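Local structure of dual function macrocyclase-peptidase POPB (Galerina marginata, 5N4B) at residues Thr171-Ser176 against Asp191-Asp196; Gln107-Arg112 against Asp134-Ala139; Tyr336-Ile341 against Arg351-Glu356; Ala313-Ile318 against Thr329-Pro334; Lys71-Phe76 against Asp711-Trp716. The protein cleaves peptide bonds on the C-terminal side of prolyl residues and macrocyclises the peptide precursors of the amanitin toxins. The protein carries 1 engineered substitution. All coordinates share one frame; numbering follows the deposited sequence.

Contact 1 of 5, residues Thr171-Ser176 against Asp191-Asp196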
# COMPACT_ATOMS: atom_id res chain seq x y z
N THR A 171 -6.41 -11.42 14.62
CA THR A 171 -6.28 -11.80 16.03
C THR A 171 -4.82 -11.69 16.41
O THR A 171 -3.93 -12.18 15.68
CB THR A 171 -6.80 -13.23 16.27
OG1 THR A 171 -8.16 -13.29 15.80
CG2 THR A 171 -6.69 -13.60 17.69
N ILE A 172 -4.55 -11.03 17.52
CA ILE A 172 -3.18 -10.84 17.99
C ILE A 172 -2.90 -11.89 19.04
O ILE A 172 -3.68 -12.08 20.00
CB ILE A 172 -2.94 -9.44 18.57
CG1 ILE A 172 -3.28 -8.36 17.53
CG2 ILE A 172 -1.49 -9.34 19.00
CD1 ILE A 172 -3.29 -6.95 18.17
N TYR A 173 -1.78 -12.58 18.86
CA TYR A 173 -1.23 -13.56 19.77
C TYR A 173 0.11 -13.04 20.29
O TYR A 173 0.69 -12.10 19.73
CB TYR A 173 -1.03 -14.95 19.08
CG TYR A 173 -2.33 -15.52 18.60
CD1 TYR A 173 -3.16 -16.19 19.47
CD2 TYR A 173 -2.75 -15.33 17.31
CE1 TYR A 173 -4.35 -16.70 19.03
CE2 TYR A 173 -3.96 -15.83 16.86
CZ TYR A 173 -4.75 -16.52 17.74
OH TYR A 173 -5.98 -17.00 17.30
N VAL A 174 0.57 -13.63 21.40
CA VAL A 174 1.81 -13.23 22.03
C VAL A 174 2.59 -14.48 22.40
O VAL A 174 2.04 -15.44 22.98
CB VAL A 174 1.58 -12.38 23.30
CG1 VAL A 174 2.93 -11.89 23.90
CG2 VAL A 174 0.62 -11.23 23.01
N ARG A 175 3.87 -14.44 22.11
CA ARG A 175 4.77 -15.52 22.51
C ARG A 175 6.09 -14.98 23.01
O ARG A 175 6.54 -13.90 22.64
CB ARG A 175 5.03 -16.56 21.39
CG ARG A 175 5.86 -15.98 20.25
CD ARG A 175 5.83 -16.82 18.99
NE ARG A 175 6.20 -18.19 19.24
CZ ARG A 175 5.36 -19.23 19.26
NH1 ARG A 175 4.08 -19.13 18.98
NH2 ARG A 175 5.84 -20.41 19.57
N SER A 176 6.73 -15.76 23.90
CA SER A 176 8.07 -15.44 24.34
C SER A 176 9.04 -15.48 23.17
O SER A 176 8.96 -16.36 22.30
CB SER A 176 8.52 -16.49 25.36
OG SER A 176 9.90 -16.28 25.65
N ASP A 191 2.33 -25.34 20.69
CA ASP A 191 2.68 -24.11 19.97
C ASP A 191 3.76 -23.30 20.70
O ASP A 191 4.77 -22.90 20.09
CB ASP A 191 1.41 -23.33 19.69
CG ASP A 191 1.67 -21.94 19.11
OD1 ASP A 191 2.53 -21.19 19.65
OD2 ASP A 191 1.04 -21.63 18.08
N GLY A 192 3.59 -23.06 22.00
CA GLY A 192 4.51 -22.26 22.77
C GLY A 192 3.97 -20.89 23.11
O GLY A 192 4.43 -20.28 24.08
N ARG A 193 2.93 -20.43 22.42
CA ARG A 193 2.44 -19.10 22.71
C ARG A 193 1.72 -19.06 24.05
O ARG A 193 1.30 -20.08 24.60
CB ARG A 193 1.48 -18.64 21.62
CG ARG A 193 0.19 -19.46 21.54
CD ARG A 193 -0.80 -18.80 20.59
NE ARG A 193 -2.05 -19.56 20.37
CZ ARG A 193 -3.16 -19.45 21.09
NH1 ARG A 193 -3.24 -18.65 22.15
NH2 ARG A 193 -4.22 -20.17 20.73
N LEU A 194 1.54 -17.86 24.58
CA LEU A 194 0.65 -17.64 25.71
C LEU A 194 -0.81 -17.82 25.31
O LEU A 194 -1.15 -17.83 24.14
CB LEU A 194 0.83 -16.19 26.17
CG LEU A 194 2.20 -15.75 26.58
CD1 LEU A 194 2.14 -14.31 27.11
CD2 LEU A 194 2.77 -16.64 27.65
N SER A 195 -1.72 -17.97 26.31
CA SER A 195 -3.12 -18.16 25.97
C SER A 195 -3.79 -16.88 25.51
O SER A 195 -4.94 -16.94 25.03
CB SER A 195 -3.90 -18.75 27.14
OG SER A 195 -3.80 -17.83 28.20
N ASP A 196 -3.10 -15.73 25.61
CA ASP A 196 -3.66 -14.45 25.18
C ASP A 196 -4.20 -14.56 23.76
O ASP A 196 -3.51 -15.04 22.87
CB ASP A 196 -2.55 -13.40 25.15
CG ASP A 196 -1.90 -13.15 26.51
OD1 ASP A 196 -1.69 -14.12 27.27
OD2 ASP A 196 -1.53 -11.98 26.78
O HOH W 1 -1.08 -15.71 22.42
O HOH W 2 5.29 -17.92 24.86

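Contact 2 of 5, residues Gln107-Arg112 against Asp134-Ala139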
# COMPACT_ATOMS: atom_id res chain seq x y z
N GLN A 107 5.24 -16.68 2.48
CA GLN A 107 5.47 -15.77 3.59
C GLN A 107 6.94 -15.90 3.99
O GLN A 107 7.48 -17.01 4.08
CB GLN A 107 4.58 -16.03 4.82
CG GLN A 107 3.08 -15.97 4.55
CD GLN A 107 2.25 -16.20 5.79
OE1 GLN A 107 2.13 -15.31 6.64
NE2 GLN A 107 1.66 -17.36 5.89
N SER A 108 7.58 -14.78 4.22
CA SER A 108 8.96 -14.76 4.66
C SER A 108 9.03 -15.16 6.13
O SER A 108 8.06 -15.03 6.88
CB SER A 108 9.59 -13.41 4.42
OG SER A 108 9.53 -13.15 3.03
N VAL A 109 10.20 -15.62 6.54
CA VAL A 109 10.42 -16.24 7.84
C VAL A 109 11.31 -15.35 8.69
O VAL A 109 12.32 -14.84 8.23
CB VAL A 109 11.06 -17.63 7.67
CG1 VAL A 109 11.34 -18.28 8.99
CG2 VAL A 109 10.12 -18.49 6.81
N LEU A 110 10.92 -15.18 9.96
CA LEU A 110 11.66 -14.35 10.89
C LEU A 110 12.77 -15.19 11.52
O LEU A 110 12.51 -16.16 12.25
CB LEU A 110 10.73 -13.77 11.94
CG LEU A 110 11.21 -12.70 12.90
CD1 LEU A 110 11.90 -11.55 12.13
CD2 LEU A 110 10.04 -12.18 13.74
N TYR A 111 14.00 -14.76 11.31
CA TYR A 111 15.22 -15.38 11.81
C TYR A 111 15.79 -14.60 12.98
O TYR A 111 15.60 -13.38 13.08
CB TYR A 111 16.29 -15.41 10.70
CG TYR A 111 16.24 -16.66 9.84
CD1 TYR A 111 15.14 -16.98 9.10
CD2 TYR A 111 17.28 -17.53 9.80
CE1 TYR A 111 15.06 -18.16 8.34
CE2 TYR A 111 17.22 -18.68 9.02
CZ TYR A 111 16.09 -18.98 8.32
OH TYR A 111 16.05 -20.16 7.59
N ARG A 112 16.46 -15.33 13.79
CA ARG A 112 17.30 -14.73 14.98
C ARG A 112 18.75 -15.16 14.95
O ARG A 112 19.11 -16.29 14.67
CB ARG A 112 16.76 -15.47 16.22
CG ARG A 112 17.45 -15.14 17.56
CD ARG A 112 16.85 -15.90 18.77
NE ARG A 112 17.55 -15.55 20.04
CZ ARG A 112 18.67 -16.14 20.50
NH1 ARG A 112 19.16 -15.83 21.71
NH2 ARG A 112 19.30 -17.04 19.77
N ASP A 134 8.10 -18.76 11.88
CA ASP A 134 7.78 -19.13 10.50
C ASP A 134 6.27 -19.01 10.31
O ASP A 134 5.52 -19.90 10.72
CB ASP A 134 8.25 -20.55 10.19
CG ASP A 134 8.00 -20.95 8.76
OD1 ASP A 134 7.28 -20.20 8.07
OD2 ASP A 134 8.51 -22.02 8.34
N PRO A 135 5.77 -17.92 9.73
CA PRO A 135 4.31 -17.79 9.63
C PRO A 135 3.69 -18.85 8.74
O PRO A 135 2.45 -19.04 8.80
CB PRO A 135 4.12 -16.39 9.05
CG PRO A 135 5.37 -15.81 8.83
CD PRO A 135 6.47 -16.79 9.14
N ASN A 136 4.46 -19.53 7.91
CA ASN A 136 3.87 -20.53 7.05
C ASN A 136 3.33 -21.69 7.87
O ASN A 136 2.56 -22.49 7.32
CB ASN A 136 4.89 -21.03 6.03
CG ASN A 136 5.43 -19.92 5.14
OD1 ASN A 136 4.76 -19.48 4.21
ND2 ASN A 136 6.63 -19.48 5.41
N VAL A 137 3.75 -21.87 9.11
CA VAL A 137 3.21 -22.98 9.89
C VAL A 137 2.03 -22.59 10.77
O VAL A 137 1.54 -23.41 11.55
CB VAL A 137 4.29 -23.70 10.69
CG1 VAL A 137 5.42 -24.14 9.79
CG2 VAL A 137 4.79 -22.88 11.78
N LEU A 138 1.55 -21.34 10.65
CA LEU A 138 0.37 -20.95 11.42
C LEU A 138 -0.83 -21.86 11.09
O LEU A 138 -1.65 -22.13 11.95
CB LEU A 138 0.05 -19.47 11.18
CG LEU A 138 0.99 -18.51 11.91
CD1 LEU A 138 0.83 -17.15 11.30
CD2 LEU A 138 0.75 -18.49 13.40
N ALA A 139 -0.94 -22.28 9.84
CA ALA A 139 -1.88 -23.32 9.42
C ALA A 139 -1.18 -24.22 8.40
O ALA A 139 -0.61 -23.73 7.43
CB ALA A 139 -3.17 -22.73 8.83
O HOH W 3 2.00 -19.44 3.94

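Contact 3 of 5, residues Tyr336-Ile341 against Arg351-Glu356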
# COMPACT_ATOMS: atom_id res chain seq x y z
N TYR A 336 5.46 19.51 4.24
CA TYR A 336 5.80 18.99 5.56
C TYR A 336 7.04 19.66 6.14
O TYR A 336 7.86 20.25 5.44
CB TYR A 336 5.88 17.46 5.57
CG TYR A 336 4.57 16.73 5.44
CD1 TYR A 336 3.94 16.59 4.21
CD2 TYR A 336 3.96 16.17 6.55
CE1 TYR A 336 2.73 15.88 4.09
CE2 TYR A 336 2.76 15.48 6.42
CZ TYR A 336 2.17 15.35 5.19
OH TYR A 336 0.96 14.66 5.00
N LYS A 337 7.18 19.51 7.46
CA LYS A 337 8.24 20.14 8.25
C LYS A 337 8.26 19.47 9.62
O LYS A 337 7.40 18.66 9.92
CB LYS A 337 8.04 21.65 8.40
CG LYS A 337 6.80 22.04 9.16
CD LYS A 337 6.67 23.52 9.34
CE LYS A 337 5.36 23.91 9.99
NZ LYS A 337 5.36 25.41 10.22
N VAL A 338 9.24 19.79 10.43
CA VAL A 338 9.29 19.34 11.82
C VAL A 338 9.07 20.53 12.71
O VAL A 338 9.81 21.53 12.60
CB VAL A 338 10.61 18.65 12.20
CG1 VAL A 338 10.58 18.21 13.67
CG2 VAL A 338 10.92 17.48 11.30
N ILE A 339 8.11 20.42 13.62
CA ILE A 339 7.87 21.41 14.65
C ILE A 339 8.21 20.81 16.01
O ILE A 339 8.32 19.60 16.20
CB ILE A 339 6.42 21.95 14.65
CG1 ILE A 339 5.45 20.79 14.93
CG2 ILE A 339 6.08 22.65 13.35
CD1 ILE A 339 4.02 21.29 15.22
N THR A 340 8.38 21.70 16.99
CA THR A 340 8.33 21.32 18.39
C THR A 340 7.11 21.97 19.03
O THR A 340 6.78 23.13 18.75
CB THR A 340 9.60 21.73 19.13
OG1 THR A 340 9.81 23.16 19.05
CG2 THR A 340 10.82 20.97 18.59
N ILE A 341 6.46 21.22 19.94
CA ILE A 341 5.37 21.72 20.80
C ILE A 341 5.88 21.51 22.21
O ILE A 341 6.18 20.38 22.62
CB ILE A 341 4.03 21.00 20.55
CG1 ILE A 341 3.52 21.21 19.11
CG2 ILE A 341 2.97 21.52 21.55
CD1 ILE A 341 2.18 20.58 18.75
N ARG A 351 7.06 25.90 17.43
CA ARG A 351 8.20 26.44 16.70
C ARG A 351 8.63 25.47 15.61
O ARG A 351 8.48 24.26 15.77
CB ARG A 351 9.37 26.65 17.68
CG ARG A 351 9.18 27.83 18.59
CD ARG A 351 10.24 27.85 19.68
NE ARG A 351 10.20 29.12 20.41
CZ ARG A 351 10.89 29.36 21.50
NH1 ARG A 351 11.69 28.43 22.03
NH2 ARG A 351 10.83 30.59 22.00
N ASP A 352 9.18 25.99 14.54
CA ASP A 352 9.78 25.17 13.49
C ASP A 352 11.15 24.72 13.93
O ASP A 352 11.99 25.55 14.31
CB ASP A 352 9.93 25.93 12.17
CG ASP A 352 8.60 26.24 11.49
OD1 ASP A 352 7.52 25.75 11.92
OD2 ASP A 352 8.66 26.97 10.50
N PHE A 353 11.42 23.42 13.87
CA PHE A 353 12.74 22.86 14.14
C PHE A 353 13.51 22.62 12.85
O PHE A 353 14.68 23.02 12.74
CB PHE A 353 12.60 21.57 14.95
CG PHE A 353 13.90 20.82 15.18
CD1 PHE A 353 14.89 21.39 15.97
CD2 PHE A 353 14.12 19.56 14.67
CE1 PHE A 353 16.09 20.71 16.22
CE2 PHE A 353 15.29 18.89 14.89
CZ PHE A 353 16.28 19.44 15.66
N ILE A 354 12.87 21.95 11.89
CA ILE A 354 13.40 21.80 10.53
C ILE A 354 12.36 22.46 9.65
O ILE A 354 11.24 21.94 9.56
CB ILE A 354 13.67 20.34 10.15
CG1 ILE A 354 14.79 19.79 11.01
CG2 ILE A 354 14.03 20.27 8.64
CD1 ILE A 354 14.96 18.29 10.87
N PRO A 355 12.64 23.58 9.01
CA PRO A 355 11.61 24.30 8.26
C PRO A 355 11.18 23.54 7.03
O PRO A 355 11.91 22.72 6.50
CB PRO A 355 12.30 25.63 7.89
CG PRO A 355 13.73 25.37 8.00
CD PRO A 355 13.92 24.31 9.06
N GLU A 356 9.99 23.87 6.55
CA GLU A 356 9.48 23.36 5.28
C GLU A 356 10.41 23.72 4.14
O GLU A 356 10.88 24.87 4.05
CB GLU A 356 8.10 23.95 5.01
CG GLU A 356 7.41 23.34 3.82
CD GLU A 356 6.20 24.12 3.33
OE1 GLU A 356 6.10 25.32 3.66
OE2 GLU A 356 5.40 23.54 2.58

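Contact 4 of 5, residues Ala313-Ile318 against Thr329-Pro334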
# COMPACT_ATOMS: atom_id res chain seq x y z
N ALA A 313 -4.67 19.40 9.88
CA ALA A 313 -3.36 19.05 9.37
C ALA A 313 -2.97 17.67 9.87
O ALA A 313 -3.61 17.10 10.77
CB ALA A 313 -2.33 20.10 9.84
N ASP A 314 -1.91 17.13 9.28
CA ASP A 314 -1.32 15.84 9.62
C ASP A 314 -0.27 16.08 10.71
O ASP A 314 0.56 16.97 10.57
CB ASP A 314 -0.64 15.35 8.33
CG ASP A 314 0.02 13.98 8.40
OD1 ASP A 314 0.31 13.48 9.49
OD2 ASP A 314 0.30 13.41 7.30
N TYR A 315 -0.37 15.35 11.82
CA TYR A 315 0.61 15.42 12.89
C TYR A 315 1.03 14.00 13.25
O TYR A 315 0.18 13.17 13.57
CB TYR A 315 0.01 16.07 14.13
CG TYR A 315 -0.40 17.51 14.04
CD1 TYR A 315 -1.68 17.84 13.57
CD2 TYR A 315 0.44 18.54 14.43
CE1 TYR A 315 -2.11 19.12 13.50
CE2 TYR A 315 0.02 19.82 14.36
CZ TYR A 315 -1.24 20.12 13.91
OH TYR A 315 -1.64 21.44 13.93
N ASN A 316 2.33 13.73 13.23
CA ASN A 316 2.86 12.44 13.61
C ASN A 316 4.07 12.65 14.52
O ASN A 316 5.02 13.33 14.14
CB ASN A 316 3.23 11.63 12.36
CG ASN A 316 3.57 10.17 12.69
OD1 ASN A 316 4.72 9.80 12.69
ND2 ASN A 316 2.56 9.38 13.07
N ILE A 317 4.07 12.04 15.69
CA ILE A 317 5.16 12.24 16.64
C ILE A 317 6.46 11.61 16.14
O ILE A 317 6.48 10.46 15.68
CB ILE A 317 4.84 11.59 17.99
CG1 ILE A 317 3.54 12.12 18.58
CG2 ILE A 317 6.02 11.79 18.98
CD1 ILE A 317 3.50 13.56 18.76
N ILE A 318 7.56 12.32 16.30
CA ILE A 318 8.92 11.78 16.08
C ILE A 318 9.51 11.32 17.41
O ILE A 318 9.89 10.16 17.56
CB ILE A 318 9.83 12.84 15.43
CG1 ILE A 318 9.26 13.29 14.11
CG2 ILE A 318 11.25 12.28 15.30
CD1 ILE A 318 9.77 14.61 13.64
N THR A 329 4.78 17.44 10.57
CA THR A 329 3.46 18.03 10.32
C THR A 329 3.43 18.72 8.98
O THR A 329 4.46 19.17 8.47
CB THR A 329 3.04 19.00 11.45
OG1 THR A 329 1.70 19.47 11.24
CG2 THR A 329 3.89 20.23 11.44
N ASN A 330 2.23 18.83 8.42
CA ASN A 330 1.99 19.72 7.27
C ASN A 330 1.18 20.97 7.63
O ASN A 330 0.67 21.65 6.74
CB ASN A 330 1.40 18.96 6.07
CG ASN A 330 0.03 18.45 6.34
OD1 ASN A 330 -0.55 18.73 7.38
ND2 ASN A 330 -0.53 17.71 5.38
N LEU A 331 1.08 21.29 8.94
CA LEU A 331 0.41 22.53 9.37
C LEU A 331 1.04 23.74 8.70
O LEU A 331 2.22 24.03 8.92
CB LEU A 331 0.53 22.64 10.89
CG LEU A 331 0.07 23.97 11.49
CD1 LEU A 331 -1.36 24.11 11.23
CD2 LEU A 331 0.33 23.99 12.98
N ASN A 332 0.26 24.41 7.88
CA ASN A 332 0.74 25.59 7.16
C ASN A 332 1.99 25.30 6.36
O ASN A 332 2.81 26.17 6.10
CB ASN A 332 1.01 26.76 8.10
CG ASN A 332 -0.20 27.19 8.84
OD1 ASN A 332 -1.26 27.30 8.25
ND2 ASN A 332 -0.05 27.41 10.14
N ALA A 333 2.10 24.06 5.84
CA ALA A 333 3.34 23.54 5.26
C ALA A 333 3.04 22.32 4.41
O ALA A 333 3.27 21.19 4.82
CB ALA A 333 4.36 23.22 6.34
N PRO A 334 2.53 22.54 3.21
CA PRO A 334 2.09 21.41 2.39
C PRO A 334 3.17 20.44 2.02
O PRO A 334 2.84 19.28 1.71
CB PRO A 334 1.46 22.08 1.17
CG PRO A 334 1.99 23.42 1.13
CD PRO A 334 2.24 23.83 2.57

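Contact 5 of 5, residues Lys71-Phe76 against Asp711-Trp716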
# COMPACT_ATOMS: atom_id res chain seq x y z
N LYS A 71 5.04 -19.48 -21.45
CA LYS A 71 6.42 -19.06 -21.59
C LYS A 71 6.74 -17.93 -20.62
O LYS A 71 7.80 -17.91 -19.98
CB LYS A 71 6.74 -18.67 -23.05
CG LYS A 71 6.45 -19.78 -24.07
CD LYS A 71 6.86 -19.38 -25.50
CE LYS A 71 6.80 -20.58 -26.48
NZ LYS A 71 5.47 -21.27 -26.49
N LEU A 72 5.81 -16.99 -20.48
CA LEU A 72 6.03 -15.89 -19.55
C LEU A 72 5.99 -16.39 -18.11
O LEU A 72 6.76 -15.92 -17.28
CB LEU A 72 4.97 -14.81 -19.75
CG LEU A 72 5.09 -14.02 -21.01
CD1 LEU A 72 3.97 -12.94 -20.97
CD2 LEU A 72 6.43 -13.35 -21.25
N ALA A 73 5.12 -17.34 -17.78
CA ALA A 73 5.14 -17.89 -16.42
C ALA A 73 6.52 -18.45 -16.07
O ALA A 73 7.03 -18.23 -14.96
CB ALA A 73 4.09 -18.96 -16.25
N GLU A 74 7.12 -19.20 -16.98
CA GLU A 74 8.44 -19.76 -16.76
C GLU A 74 9.47 -18.66 -16.53
O GLU A 74 10.30 -18.75 -15.62
CB GLU A 74 8.80 -20.60 -17.98
CG GLU A 74 10.16 -21.20 -18.00
CD GLU A 74 10.53 -21.92 -19.33
OE1 GLU A 74 9.65 -22.14 -20.26
OE2 GLU A 74 11.74 -22.17 -19.47
N LYS A 75 9.44 -17.62 -17.37
CA LYS A 75 10.40 -16.52 -17.23
C LYS A 75 10.16 -15.74 -15.93
O LYS A 75 11.12 -15.35 -15.25
CB LYS A 75 10.27 -15.55 -18.41
CG LYS A 75 10.64 -16.12 -19.78
CD LYS A 75 10.27 -15.11 -20.90
CE LYS A 75 10.50 -15.66 -22.31
NZ LYS A 75 11.91 -15.94 -22.57
N PHE A 76 8.91 -15.51 -15.57
CA PHE A 76 8.58 -14.70 -14.40
C PHE A 76 8.90 -15.45 -13.11
O PHE A 76 9.40 -14.85 -12.15
CB PHE A 76 7.09 -14.34 -14.40
CG PHE A 76 6.68 -13.32 -15.46
CD1 PHE A 76 7.61 -12.63 -16.19
CD2 PHE A 76 5.34 -13.11 -15.71
CE1 PHE A 76 7.20 -11.64 -17.11
CE2 PHE A 76 4.91 -12.15 -16.66
CZ PHE A 76 5.83 -11.44 -17.35
N ASP A 711 -0.94 -15.44 -12.19
CA ASP A 711 -1.75 -14.26 -12.49
C ASP A 711 -0.93 -13.21 -13.22
O ASP A 711 -1.45 -12.56 -14.13
CB ASP A 711 -2.36 -13.67 -11.23
CG ASP A 711 -3.52 -14.52 -10.67
OD1 ASP A 711 -4.08 -15.38 -11.39
OD2 ASP A 711 -3.77 -14.34 -9.44
N ALA A 712 0.35 -13.03 -12.86
CA ALA A 712 1.19 -12.08 -13.58
C ALA A 712 1.36 -12.50 -15.04
O ALA A 712 1.30 -11.67 -15.95
CB ALA A 712 2.55 -11.95 -12.88
N ALA A 713 1.58 -13.79 -15.28
CA ALA A 713 1.73 -14.24 -16.65
C ALA A 713 0.46 -14.00 -17.46
O ALA A 713 0.52 -13.62 -18.63
CB ALA A 713 2.13 -15.71 -16.66
N ASP A 714 -0.71 -14.24 -16.86
CA ASP A 714 -1.97 -13.98 -17.56
C ASP A 714 -2.10 -12.50 -17.91
O ASP A 714 -2.47 -12.15 -19.03
CB ASP A 714 -3.15 -14.34 -16.66
CG ASP A 714 -3.47 -15.82 -16.59
OD1 ASP A 714 -2.90 -16.60 -17.36
OD2 ASP A 714 -4.33 -16.21 -15.74
N LYS A 715 -1.81 -11.62 -16.95
CA LYS A 715 -1.97 -10.18 -17.14
C LYS A 715 -1.03 -9.66 -18.22
O LYS A 715 -1.46 -9.00 -19.18
CB LYS A 715 -1.69 -9.43 -15.83
CG LYS A 715 -1.48 -7.98 -15.98
CD LYS A 715 -1.50 -7.30 -14.62
CE LYS A 715 -0.22 -7.40 -13.92
NZ LYS A 715 -0.09 -6.20 -12.97
N TRP A 716 0.26 -9.94 -18.07
CA TRP A 716 1.24 -9.40 -19.00
C TRP A 716 1.16 -10.11 -20.34
O TRP A 716 1.39 -9.49 -21.39
CB TRP A 716 2.66 -9.45 -18.40
CG TRP A 716 2.80 -8.65 -17.15
CD1 TRP A 716 3.22 -9.12 -15.92
CD2 TRP A 716 2.51 -7.26 -16.96
NE1 TRP A 716 3.21 -8.10 -15.01
CE2 TRP A 716 2.76 -6.96 -15.61
CE3 TRP A 716 2.05 -6.26 -17.81
CZ2 TRP A 716 2.58 -5.68 -15.08
CZ3 TRP A 716 1.87 -4.99 -17.29
CH2 TRP A 716 2.14 -4.70 -15.95

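Contact 1 of 5, residues Thr171-Ser176 against Asp191-Asp196
Asp191 meets Arg175 at the start of a loop that runs beside strand 170-176 in a four-stranded blade of the beta-propeller. The loop leads from helix 183-188 to strand 198-201. NH1 and NH2 of Arg175 each hold an atom of Asp191. NH1 makes a salt bridge to OD1 of Asp191 at 2.7 Å, on the syn lone pair of that oxygen. NH2 of Arg175 bonds the backbone O of Asp191 at 2.8 Å, from above the carbonyl plane. A bend at chi3 (-54°) turns the guanidinium to this end of the loop. Its NE is held by Ser179 O, and NH1 also bonds Tyr160 OH. OD1 of Asp191 accepts a second bond from Arg193 N, which closes an Asx turn around Gly192. Gly192 O accepts a hydrogen bond from a water, which in turn accepts from Ser176 N. Arg193 CA lies over one face of the Arg175 guanidinium. The extended Arg193 chain lays its own guanidinium face over CE1 of Tyr173, with CZ of Arg193 3.6 Å from that carbon. The two planes are 51° apart. Arg193 NH1 also bonds Leu194 O. Leu194 supplies the one direct backbone bond across the contact, from its N to Val174 O at 2.9 Å. Its CD1 touches Val174 CG1 at 4.1 Å. At Asp196, OD2 bonds His240 and Gly243, while its backbone O lies 3.6 Å from Tyr173 CD1.

Contact 2 of 5, residues Gln107-Arg112 against Asp134-Ala139
This contact joins the entry to strand 109-113, at Gln107, to the loop after strand 129-133 in the beta-propeller. The Asn136 amide bonds the Gln107 backbone, and Pro135 packs beside it. Strands 109-113 and 129-133 share one antiparallel blade, and the loop leads on to strand 144-151 of the next. The loop opens with an Asx turn, Asp134 OD1 accepting from Asn136 N. The same OD1 takes Asn136 ND2 on its syn lone pair, which helps fix the amide's rotation. Asn136 CG is anti to the carbonyl carbon (chi1 -59°), which carries the amide to Gln107. There ND2 bonds Gln107 O at 2.9 Å, and Gln107 N gives a weak bond back to Asn136 OD1. The two side chains run antiparallel, amide planes 74° apart. Gln107 OE1 lies 3.3 Å from Pro135 CB and is bonded by Met146 N, while NE2 bonds Ala144 O. Ser108 OG bonds a polar side chain of the bound peptide. A water accepts from Gln107 NE2 and donates to Asn136 OD1 at 2.8 Å.

Contact 3 of 5, residues Tyr336-Ile341 against Arg351-Glu356
Val338 and the pair Phe353 and Ile354 form a classic beta bulge in an antiparallel hairpin. Val338 O accepts from two donors. Phe353 N lies 2.8 Å from Val338 O, and Ile354 N gives it a longer bond. Both reach it from the same face of its carbonyl plane. Val338 N is satisfied by Ile354 O at 3.1 Å. Past the bulge, Thr340 and Arg351 form a hydrogen-bonded pair. Thr340 N bonds Arg351 O at 2.8 Å, and Arg351 N bonds Thr340 O in return. Lys337 leaves its backbone with chi1 at 64° and then runs fully extended. This brings NZ into a salt bridge with Asp352 OD1 at 2.8 Å, on the syn side. Val338 CG1 meets the edge of the Phe353 ring at CD2, 3.9 Å away. Glu356 OE2 bonds Gln335 N. Strand 349-352 is the outermost strand of this propeller blade. Strand 324-329 flanks strand 337-342 on its other edge, and strand 361-368 of the next blade packs against Val338.

Contact 4 of 5, residues Ala313-Ile318 against Thr329-Pro334
Asn330 crosses to Ala313 and Asp314 where the chain enters strand 315-321, the first, inner edge strand of a propeller blade. From CB, chi1 of 67° sets CG between the backbone N and the carbonyl carbon, which turns the amide to Asp314. There CG lies 3.7 Å from Asp314 CB. At the tip, OD1 accepts a nearly straight bond (N-H...O 171°) from Asp314 N at 2.8 Å. OD1 also lies 3.3 Å from Ala313 CB. ND2 passes 3.8 Å from Asp314 CB. Next to it, Asn330 N gives a longer bond, 3.3 Å, to Asp314 O. Thr329 OG1 donates to the same oxygen at 2.8 Å. That hydroxyl in turn accepts from Leu331 N, an ST turn, and lies over one face of the Tyr315 ring, offset toward its rim. Leu331 CD2 comes within 3.4 Å of Tyr315 OH. A type II beta turn follows, from Asn330 to Ala333. Asp314 OD2 bonds Tyr336 OH. The bonds thus continue the pairing of strands 315-321 and 324-329 past the Tyr315-Thr329 pair into the loop, with one backbone and two side-chain bonds. Asn330 OD1 takes the place of a backbone acceptor, and Asp314 O is satisfied by two donors.

Contact 5 of 5, residues Lys71-Phe76 against Asp711-Trp716
Ala73 and Ala713 meet where two helices cross, helix 68-80 from the N-terminal part of the chain and helix 705-722 of the alpha/beta-hydrolase domain. Their local axes approach to 8.4 Å, with N-to-C directions 128° apart. No hydrogen bond joins the two segments. First come aliphatic contacts. The two alanine CB atoms are 3.8 Å apart, and the small side chains let the backbones come close, CA to CA 5.0 Å. Leu72 CB touches Ala713 CB, and Leu72 CD1 reaches the carbonyl carbon of Trp716. Aromatic contacts follow. Phe76 has its CG anti to the carbonyl carbon, chi1 -71°, which directs the ring at Ala712, Ala713 and Trp716. The indole was modelled in two conformers. In one of them the Phe76 plane is at 90° to the five-membered ring, and Phe76 CE2 lies 3.5 Å from Trp716 CD1. Ile511 of helix 510-519 touches both aromatic side chains. The Phe76 edge also meets the backbone, with CE2 3.7 Å from Ala712 O.

In the fold
Contacts 1 to 4 all lie in the seven-bladed propeller. Along the chain the order is contact 2, 1, 4, 3, all nested within the loop that contact 5 closes. Contacts 1 and 2 belong to neighbouring blades, with centres about 14 Å apart and no touch. Contacts 3 and 4 share one blade, with centres about 9 Å apart. They join through Tyr336 OH on Asp314 OD2 and Lys337 N on Thr329 O. The two pairs are about 37 to 41 Å apart between centres. The centre of contact 5 is about 27 Å from that of contact 2 and about 48 Å from that of contact 3. Its segments are 635 residues apart at their closest ends, so a helix near the N-terminus packs on the last helix of the catalytic domain.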